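Local coordinates for protein putative mandelate racemase (Zymomonas mobilis, PDB 2OX4) that binds magnesium through three glutamates and is probably a lyase, perhaps a dehydratase, of the mandelate racemase branch of the enolase superfamily, at residues H12-V26 with G38-A52. Residues are numbered along the deposited sequence; the frame is centred on the assembly and turned at random.
Sequences HVHTRPQSGQRPILV and GEAGIAYGVGGSAAA. With GOL (glycerol), chain Q.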
loop_
_atom_site.group_PDB
_atom_site.type_symbol
_atom_site.label_atom_id
_atom_site.label_comp_id
_atom_site.label_asym_id
_atom_site.label_seq_id
_atom_site.Cartn_x
_atom_site.Cartn_y
_atom_site.Cartn_z
ATOM N N HIS C 12 -11.627 -38.411 27.225
ATOM C CA HIS C 12 -10.384 -38.408 26.473
ATOM C C HIS C 12 -10.054 -39.884 26.166
ATOM O O HIS C 12 -9.530 -40.618 27.018
ATOM C CB HIS C 12 -9.267 -37.695 27.255
ATOM C CG HIS C 12 -7.995 -37.522 26.480
ATOM N ND1 HIS C 12 -6.808 -37.138 27.072
ATOM C CD2 HIS C 12 -7.722 -37.681 25.160
ATOM C CE1 HIS C 12 -5.860 -37.071 26.154
ATOM N NE2 HIS C 12 -6.386 -37.395 24.985
ATOM N N VAL C 13 -10.429 -40.309 24.963
ATOM C CA VAL C 13 -10.463 -41.737 24.600
ATOM C C VAL C 13 -9.041 -42.288 24.631
ATOM O O VAL C 13 -8.101 -41.619 24.182
ATOM C CB VAL C 13 -11.095 -41.960 23.198
ATOM C CG1 VAL C 13 -11.053 -43.455 22.810
ATOM C CG2 VAL C 13 -12.533 -41.467 23.182
ATOM N N HIS C 14 -8.880 -43.487 25.201
ATOM C CA HIS C 14 -7.574 -44.141 25.270
ATOM C C HIS C 14 -6.993 -44.415 23.885
ATOM O O HIS C 14 -7.737 -44.521 22.905
ATOM C CB HIS C 14 -7.677 -45.444 26.071
ATOM C CG HIS C 14 -8.007 -45.241 27.519
ATOM N ND1 HIS C 14 -8.560 -46.234 28.301
ATOM C CD2 HIS C 14 -7.858 -44.163 28.327
ATOM C CE1 HIS C 14 -8.739 -45.774 29.528
ATOM N NE2 HIS C 14 -8.319 -44.522 29.571
ATOM N N THR C 15 -5.668 -44.524 23.813
ATOM C CA THR C 15 -4.956 -44.664 22.535
ATOM C C THR C 15 -5.646 -45.639 21.587
ATOM O O THR C 15 -5.893 -46.792 21.941
ATOM C CB THR C 15 -3.501 -45.097 22.757
ATOM O OG1 THR C 15 -2.887 -44.195 23.676
ATOM C CG2 THR C 15 -2.716 -45.095 21.443
ATOM N N ARG C 16 -5.994 -45.157 20.401
ATOM C CA ARG C 16 -6.492 -46.021 19.337
ATOM C C ARG C 16 -5.301 -46.782 18.738
ATOM O O ARG C 16 -4.337 -46.165 18.302
ATOM C CB ARG C 16 -7.238 -45.194 18.274
ATOM C CG ARG C 16 -8.334 -44.224 18.817
ATOM C CD ARG C 16 -9.570 -44.932 19.367
ATOM N NE ARG C 16 -9.296 -45.588 20.642
ATOM C CZ ARG C 16 -9.958 -46.642 21.105
ATOM N NH1 ARG C 16 -9.627 -47.168 22.277
ATOM N NH2 ARG C 16 -10.951 -47.169 20.400
ATOM N N PRO C 17 -5.340 -48.128 18.773
ATOM C CA PRO C 17 -4.166 -48.978 18.476
ATOM C C PRO C 17 -3.459 -48.714 17.140
ATOM O O PRO C 17 -2.244 -48.481 17.128
ATOM C CB PRO C 17 -4.740 -50.403 18.492
ATOM C CG PRO C 17 -6.004 -50.315 19.258
ATOM C CD PRO C 17 -6.532 -48.923 19.132
ATOM N N GLN C 18 -4.198 -48.761 16.033
ATOM C CA GLN C 18 -3.597 -48.632 14.702
ATOM C C GLN C 18 -3.108 -47.211 14.409
ATOM O O GLN C 18 -2.020 -47.016 13.859
ATOM C CB GLN C 18 -4.600 -49.034 13.628
ATOM C CG GLN C 18 -4.834 -50.518 13.515
ATOM C CD GLN C 18 -5.355 -50.880 12.146
ATOM O OE1 GLN C 18 -4.588 -50.998 11.195
ATOM N NE2 GLN C 18 -6.672 -51.027 12.032
ATOM N N SER C 19 -3.922 -46.226 14.779
ATOM C CA SER C 19 -3.669 -44.830 14.414
ATOM C C SER C 19 -2.833 -44.103 15.465
ATOM O O SER C 19 -2.174 -43.110 15.159
ATOM C CB SER C 19 -4.986 -44.087 14.153
ATOM O OG SER C 19 -5.766 -43.984 15.339
ATOM N N GLY C 20 -2.863 -44.603 16.700
ATOM C CA GLY C 20 -2.132 -43.998 17.807
ATOM C C GLY C 20 -2.827 -42.774 18.368
ATOM O O GLY C 20 -2.284 -42.105 19.236
ATOM N N GLN C 21 -4.033 -42.500 17.879
ATOM C CA GLN C 21 -4.725 -41.234 18.149
ATOM C C GLN C 21 -5.587 -41.322 19.401
ATOM O O GLN C 21 -5.806 -42.411 19.916
ATOM C CB GLN C 21 -5.553 -40.841 16.932
ATOM C CG GLN C 21 -4.672 -40.485 15.738
ATOM C CD GLN C 21 -5.432 -40.319 14.442
ATOM O OE1 GLN C 21 -6.657 -40.309 14.424
ATOM N NE2 GLN C 21 -4.699 -40.184 13.343
ATOM N N ARG C 22 -6.050 -40.174 19.902
ATOM C CA ARG C 22 -6.857 -40.128 21.122
ATOM C C ARG C 22 -7.919 -39.028 21.012
ATOM O O ARG C 22 -7.675 -37.892 21.422
ATOM C CB ARG C 22 -5.976 -39.868 22.354
ATOM C CG ARG C 22 -5.048 -41.011 22.752
ATOM C CD ARG C 22 -4.516 -40.821 24.159
ATOM N NE ARG C 22 -5.603 -40.834 25.139
ATOM C CZ ARG C 22 -5.463 -40.557 26.430
ATOM N NH1 ARG C 22 -4.267 -40.237 26.916
ATOM N NH2 ARG C 22 -6.524 -40.604 27.242
ATOM N N PRO C 23 -9.108 -39.371 20.484
ATOM C CA PRO C 23 -10.219 -38.415 20.379
ATOM C C PRO C 23 -10.707 -37.849 21.710
ATOM O O PRO C 23 -10.530 -38.467 22.765
ATOM C CB PRO C 23 -11.343 -39.220 19.725
ATOM C CG PRO C 23 -10.730 -40.475 19.240
ATOM C CD PRO C 23 -9.447 -40.697 19.939
ATOM N N ILE C 24 -11.302 -36.659 21.644
ATOM C CA ILE C 24 -11.793 -35.969 22.830
ATOM C C ILE C 24 -13.254 -35.604 22.580
ATOM O O ILE C 24 -13.571 -34.823 21.667
ATOM C CB ILE C 24 -10.979 -34.685 23.177
ATOM C CG1 ILE C 24 -9.465 -34.929 23.102
ATOM C CG2 ILE C 24 -11.367 -34.192 24.581
ATOM C CD1 ILE C 24 -8.822 -34.471 21.786
ATOM N N LEU C 25 -14.134 -36.191 23.389
ATOM C CA LEU C 25 -15.571 -35.993 23.237
ATOM C C LEU C 25 -16.163 -35.374 24.493
ATOM O O LEU C 25 -15.647 -35.576 25.593
ATOM C CB LEU C 25 -16.260 -37.326 22.927
ATOM C CG LEU C 25 -15.877 -37.909 21.565
ATOM C CD1 LEU C 25 -16.120 -39.402 21.491
ATOM C CD2 LEU C 25 -16.624 -37.195 20.464
ATOM N N VAL C 26 -17.237 -34.608 24.310
ATOM C CA VAL C 26 -17.952 -33.951 25.398
ATOM C C VAL C 26 -19.429 -34.259 25.294
ATOM O O VAL C 26 -20.020 -34.171 24.208
ATOM C CB VAL C 26 -17.695 -32.398 25.461
ATOM C CG1 VAL C 26 -18.329 -31.659 24.272
ATOM C CG2 VAL C 26 -18.212 -31.822 26.783
ATOM N N GLY C 38 -20.441 -33.283 21.523
ATOM C CA GLY C 38 -19.494 -32.499 20.740
ATOM C C GLY C 38 -18.124 -33.147 20.765
ATOM O O GLY C 38 -17.884 -34.121 21.489
ATOM N N GLU C 39 -17.222 -32.605 19.957
ATOM C CA GLU C 39 -15.905 -33.193 19.777
ATOM C C GLU C 39 -14.894 -32.064 19.596
ATOM O O GLU C 39 -15.153 -31.116 18.853
ATOM C CB GLU C 39 -15.901 -34.132 18.552
ATOM C CG GLU C 39 -14.532 -34.742 18.280
ATOM C CD GLU C 39 -14.551 -36.018 17.442
ATOM O OE1 GLU C 39 -15.640 -36.558 17.139
ATOM O OE2 GLU C 39 -13.449 -36.470 17.066
ATOM N N ALA C 40 -13.762 -32.160 20.291
ATOM C CA ALA C 40 -12.646 -31.218 20.111
ATOM C C ALA C 40 -11.689 -31.776 19.058
ATOM O O ALA C 40 -11.293 -32.955 19.117
ATOM C CB ALA C 40 -11.909 -30.995 21.444
ATOM N N GLY C 41 -11.304 -30.944 18.096
ATOM C CA GLY C 41 -10.568 -31.451 16.927
ATOM C C GLY C 41 -9.069 -31.653 17.091
ATOM O O GLY C 41 -8.304 -31.321 16.177
ATOM N N ILE C 42 -8.646 -32.174 18.246
ATOM C CA ILE C 42 -7.225 -32.421 18.521
ATOM C C ILE C 42 -7.002 -33.926 18.761
ATOM O O ILE C 42 -6.260 -34.328 19.665
ATOM C CB ILE C 42 -6.716 -31.585 19.755
ATOM C CG1 ILE C 42 -7.255 -30.152 19.714
ATOM C CG2 ILE C 42 -5.186 -31.543 19.809
ATOM C CD1 ILE C 42 -6.636 -29.219 20.746
ATOM N N ALA C 43 -7.655 -34.760 17.949
ATOM C CA ALA C 43 -7.576 -36.235 18.133
ATOM C C ALA C 43 -6.222 -36.840 17.751
ATOM O O ALA C 43 -5.888 -37.958 18.166
ATOM C CB ALA C 43 -8.679 -36.937 17.361
ATOM N N TYR C 44 -5.472 -36.113 16.930
ATOM C CA TYR C 44 -4.175 -36.549 16.438
ATOM C C TYR C 44 -3.126 -35.482 16.774
ATOM O O TYR C 44 -3.463 -34.388 17.251
ATOM C CB TYR C 44 -4.228 -36.810 14.929
ATOM C CG TYR C 44 -4.607 -35.604 14.077
ATOM C CD1 TYR C 44 -3.631 -34.847 13.429
ATOM C CD2 TYR C 44 -5.944 -35.230 13.910
ATOM C CE1 TYR C 44 -3.981 -33.739 12.634
ATOM C CE2 TYR C 44 -6.299 -34.129 13.128
ATOM C CZ TYR C 44 -5.314 -33.388 12.492
ATOM O OH TYR C 44 -5.666 -32.298 11.710
ATOM N N GLY C 45 -1.864 -35.807 16.527
ATOM C CA GLY C 45 -0.746 -34.991 16.981
ATOM C C GLY C 45 -0.654 -34.950 18.493
ATOM O O GLY C 45 -1.184 -35.832 19.187
ATOM N N VAL C 46 0.017 -33.917 19.002
ATOM C CA VAL C 46 0.399 -33.854 20.408
ATOM C C VAL C 46 -0.356 -32.686 21.026
ATOM O O VAL C 46 -0.125 -31.523 20.663
ATOM C CB VAL C 46 1.940 -33.646 20.581
ATOM C CG1 VAL C 46 2.312 -33.537 22.066
ATOM C CG2 VAL C 46 2.730 -34.761 19.890
ATOM N N GLY C 47 -1.283 -32.991 21.928
ATOM C CA GLY C 47 -2.014 -31.926 22.617
ATOM C C GLY C 47 -3.415 -32.273 23.082
ATOM O O GLY C 47 -4.093 -31.429 23.670
ATOM N N GLY C 48 -3.842 -33.516 22.864
ATOM C CA GLY C 48 -5.178 -33.948 23.309
ATOM C C GLY C 48 -5.497 -33.780 24.783
ATOM O O GLY C 48 -6.657 -33.529 25.138
ATOM N N SER C 49 -4.494 -33.926 25.658
ATOM C CA SER C 49 -4.733 -33.747 27.091
ATOM C C SER C 49 -5.037 -32.288 27.406
ATOM O O SER C 49 -5.765 -32.000 28.336
ATOM C CB SER C 49 -3.557 -34.251 27.951
ATOM O OG SER C 49 -3.242 -35.614 27.663
ATOM N N ALA C 50 -4.490 -31.381 26.596
ATOM C CA ALA C 50 -4.773 -29.953 26.741
ATOM C C ALA C 50 -6.229 -29.670 26.344
ATOM O O ALA C 50 -6.897 -28.867 26.979
ATOM C CB ALA C 50 -3.803 -29.132 25.897
ATOM N N ALA C 51 -6.707 -30.345 25.298
ATOM C CA ALA C 51 -8.117 -30.285 24.918
ATOM C C ALA C 51 -9.037 -30.806 26.040
ATOM O O ALA C 51 -10.039 -30.173 26.372
ATOM C CB ALA C 51 -8.359 -31.051 23.598
ATOM N N ALA C 52 -8.681 -31.937 26.653
ATOM C CA ALA C 52 -9.481 -32.448 27.765
ATOM C C ALA C 52 -9.501 -31.445 28.923
ATOM O O ALA C 52 -10.541 -31.235 29.554
ATOM C CB ALA C 52 -8.963 -33.819 28.220
HETATM C C1 GOL Q . -0.467 -36.739 23.328
HETATM O O1 GOL Q . 0.477 -36.844 22.284
HETATM C C2 GOL Q . -1.862 -36.901 22.757
HETATM O O2 GOL Q . -2.106 -35.792 21.934
HETATM C C3 GOL Q . -2.880 -36.906 23.889
HETATM O O3 GOL Q . -4.136 -37.181 23.312
HETATM O O HOH W 1 -5.358 -36.585 21.063
HETATM O O HOH W 2 -11.458 -35.697 18.993
#
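Ile24 packs against Ala40, Ile42 and Ala51 where the antiparallel hairpin of strands 24-30 and 35-40 opens into the loops of the N-terminal capping domain, which the enolase superfamily sets over its barrel. Two backbone bonds between Val26 and Gly38 close the pair, and beyond it Ala40 N donates to Ile24 O. From CB outward, the Ile24 side chain first meets Ala40 CB, 4.2 Å from its own CB; CG2 runs along the backbone of Ala52, on the first turn of helix 48-62. With CG1 beside the backbone N (chi1 -46°), that branch comes within 3.7 Å of Gly48 O. A chi2 of 98°, away from a staggered value, then carries CD1 between Ala51 CB and the carbonyl of Ile42, 3.3 Å from Ile42 O, so the methyl touches helix and loop at once.

On the other face of the sheet, Leu25 CD2 lies against the Glu39 side chain, whose OE1 is held by Thr321 and Ala324. Water 2 donates to Glu39 OE2 and Ala40 O while accepting from Ile24 N, bridging strands that have begun to part. Farther out the chains meet again: Arg22 N bonds Ala43 O in its carbonyl plane, at 2.8 Å. Gln21 then lies alongside Tyr44, amide and ring planes 46° apart; Tyr44 OH bonds the magnesium ligand Glu267, and Phe82 and Trp83 of the second subunit pack on its ring, so this loop reaches the metal site, probably the active site as in relatives.

The His12 ring is sandwiched, with Arg22 NH2 over the centre of one face and Gly48 O toward the rim of the other. A glycerol, probably from the crystallisation liquor, is bound at the turn before the helix: its O2 accepts from Gly47 N and Gly48 N, and its O3 is hydrogen-bonded to His12 NE2 at 2.8 Å.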